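Local coordinates for sporozoite-specific SAG protein (Toxoplasma gondii, PDB 2WNK), which is a SAG2-related surface antigen of the sporozoite stage, probably displayed on the parasite's membrane like other SRS proteins, at residues 84-89 against 125-130. Numbering follows the deposited sequence.
Sequences LTVDAL and ILVKAA
Two facing sheets of the first SRS domain meet here at the end that leads into the second domain: strand 80-86 belongs to the three-stranded antiparallel sheet, strand 121-127 to the mixed sheet. The alpha carbons of Leu84 and Ile125 lie 9.2 Å apart and no hydrogen bond joins the two segments, which is the geometry of face-to-face packing and not of pairing within one sheet. Leu84 carries its CG anti to the backbone N (chi1 176°), and its CD2 branch reaches across to the CD1 tip of Ile125 at 3.7 Å, with Ile125 CG2 a little farther off. Two residues further along each strand, on the same inward faces, Val86 and Val127 approach more loosely, CG1 to CG1 at 4.3 Å. Val17 of strand 12-17 touches Val86, Leu89 and Ile125, so the edge strand of the mixed sheet contributes to the same apolar layer.

Past the strands the segments converge, the alpha carbons of Leu89 and Ala130 coming within 4.8 Å. Leu89 carries the largest share of the contact. Its CD2 lies 4.0 Å from Val127 CG1, while its CB rests against backbone, 3.6 Å from Lys128 O, and meets the methyl of Ala130 at 3.9 Å. The side chain lies along the Lys128 carbonyl, and CD1 is equally near two oxygens, 3.9 Å from Ala129 O and as far from Lys128 O. The leucine thus joins the interior, through Val127, to the chain leaving strand 121-127. Lys128 directs its amine away from this seam, to a salt bridge with Glu18. Apolar side chains meeting by their methyl ends between two sheets, continued at one end by a leucine from the connection after the strand, make up the core of a beta-sandwich such as the SRS domain.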
loop_
_atom_site.group_PDB
_atom_site.type_symbol
_atom_site.label_atom_id
_atom_site.label_comp_id
_atom_site.label_asym_id
_atom_site.label_seq_id
_atom_site.Cartn_x
_atom_site.Cartn_y
_atom_site.Cartn_z
ATOM N N LEU A 84 -7.265 2.522 -11.525
ATOM C CA LEU A 84 -6.723 3.657 -10.825
ATOM C C LEU A 84 -5.397 3.192 -10.264
ATOM O O LEU A 84 -5.351 2.236 -9.478
ATOM C CB LEU A 84 -7.629 4.098 -9.666
ATOM C CG LEU A 84 -6.978 5.245 -8.873
ATOM C CD1 LEU A 84 -7.158 6.564 -9.651
ATOM C CD2 LEU A 84 -7.533 5.347 -7.406
ATOM N N THR A 85 -4.325 3.858 -10.690
ATOM C CA THR A 85 -3.000 3.580 -10.181
ATOM C C THR A 85 -2.565 4.695 -9.265
ATOM O O THR A 85 -2.684 5.865 -9.619
ATOM C CB THR A 85 -2.002 3.511 -11.330
ATOM O OG1 THR A 85 -2.350 2.409 -12.165
ATOM C CG2 THR A 85 -0.577 3.284 -10.793
ATOM N N VAL A 86 -2.095 4.344 -8.068
ATOM C CA VAL A 86 -1.608 5.337 -7.116
ATOM C C VAL A 86 -0.105 5.140 -6.903
ATOM O O VAL A 86 0.313 4.271 -6.130
ATOM C CB VAL A 86 -2.348 5.253 -5.778
ATOM C CG1 VAL A 86 -1.870 6.359 -4.858
ATOM C CG2 VAL A 86 -3.864 5.370 -6.005
ATOM N N ASP A 87 0.676 5.974 -7.588
ATOM C CA ASP A 87 2.132 5.852 -7.694
ATOM C C ASP A 87 2.813 6.227 -6.369
ATOM O O ASP A 87 3.799 5.609 -5.967
ATOM C CB ASP A 87 2.662 6.746 -8.846
ATOM C CG ASP A 87 2.193 6.281 -10.244
ATOM O OD1 ASP A 87 2.342 5.090 -10.556
ATOM O OD2 ASP A 87 1.657 7.103 -11.032
ATOM N N ALA A 88 2.295 7.253 -5.697
ATOM C CA ALA A 88 2.803 7.638 -4.381
ATOM C C ALA A 88 1.613 7.897 -3.479
ATOM O O ALA A 88 0.617 8.475 -3.932
ATOM C CB ALA A 88 3.692 8.888 -4.476
ATOM N N LEU A 89 1.669 7.424 -2.232
ATOM C CA LEU A 89 0.549 7.635 -1.299
ATOM C C LEU A 89 0.551 9.064 -0.767
ATOM O O LEU A 89 1.604 9.670 -0.601
ATOM C CB LEU A 89 0.554 6.627 -0.137
ATOM C CG LEU A 89 0.424 5.137 -0.480
ATOM C CD1 LEU A 89 0.476 4.271 0.756
ATOM C CD2 LEU A 89 -0.896 4.929 -1.175
ATOM N N ILE A 125 -13.095 4.909 -3.234
ATOM C CA ILE A 125 -11.727 4.416 -3.084
ATOM C C ILE A 125 -11.084 5.168 -1.928
ATOM O O ILE A 125 -10.952 6.403 -1.982
ATOM C CB ILE A 125 -10.894 4.568 -4.358
ATOM C CG1 ILE A 125 -11.564 3.815 -5.529
ATOM C CG2 ILE A 125 -9.471 4.062 -4.075
ATOM C CD1 ILE A 125 -10.991 4.147 -6.926
ATOM N N LEU A 126 -10.746 4.419 -0.881
ATOM C CA LEU A 126 -10.036 4.951 0.288
ATOM C C LEU A 126 -8.525 4.789 0.074
ATOM O O LEU A 126 -8.041 3.684 -0.139
ATOM C CB LEU A 126 -10.460 4.208 1.551
ATOM C CG LEU A 126 -9.758 4.776 2.801
ATOM C CD1 LEU A 126 -10.145 6.211 3.027
ATOM C CD2 LEU A 126 -9.974 3.940 4.061
ATOM N N VAL A 127 -7.788 5.887 0.108
ATOM C CA VAL A 127 -6.354 5.824 -0.110
ATOM C C VAL A 127 -5.647 6.111 1.227
ATOM O O VAL A 127 -5.845 7.164 1.842
ATOM C CB VAL A 127 -5.919 6.816 -1.190
ATOM C CG1 VAL A 127 -4.426 6.710 -1.433
ATOM C CG2 VAL A 127 -6.688 6.553 -2.504
ATOM N N LYS A 128 -4.852 5.156 1.691
ATOM C CA LYS A 128 -4.207 5.290 3.007
ATOM C C LYS A 128 -3.027 6.251 2.941
ATOM O O LYS A 128 -2.488 6.495 1.847
ATOM C CB LYS A 128 -3.715 3.923 3.492
ATOM C CG LYS A 128 -4.826 2.890 3.688
ATOM C CD LYS A 128 -5.387 2.993 5.093
ATOM C CE LYS A 128 -6.576 2.075 5.340
ATOM N NZ LYS A 128 -6.130 0.691 5.673
ATOM N N ALA A 129 -2.627 6.803 4.093
ATOM C CA ALA A 129 -1.526 7.755 4.119
ATOM C C ALA A 129 -0.200 6.995 3.942
ATOM O O ALA A 129 -0.107 5.835 4.308
ATOM C CB ALA A 129 -1.509 8.551 5.431
ATOM N N ALA A 130 0.803 7.644 3.357
ATOM C CA ALA A 130 2.120 7.058 3.192
ATOM C C ALA A 130 2.703 6.723 4.564
ATOM O O ALA A 130 2.662 7.561 5.455
ATOM C CB ALA A 130 3.025 8.055 2.522
#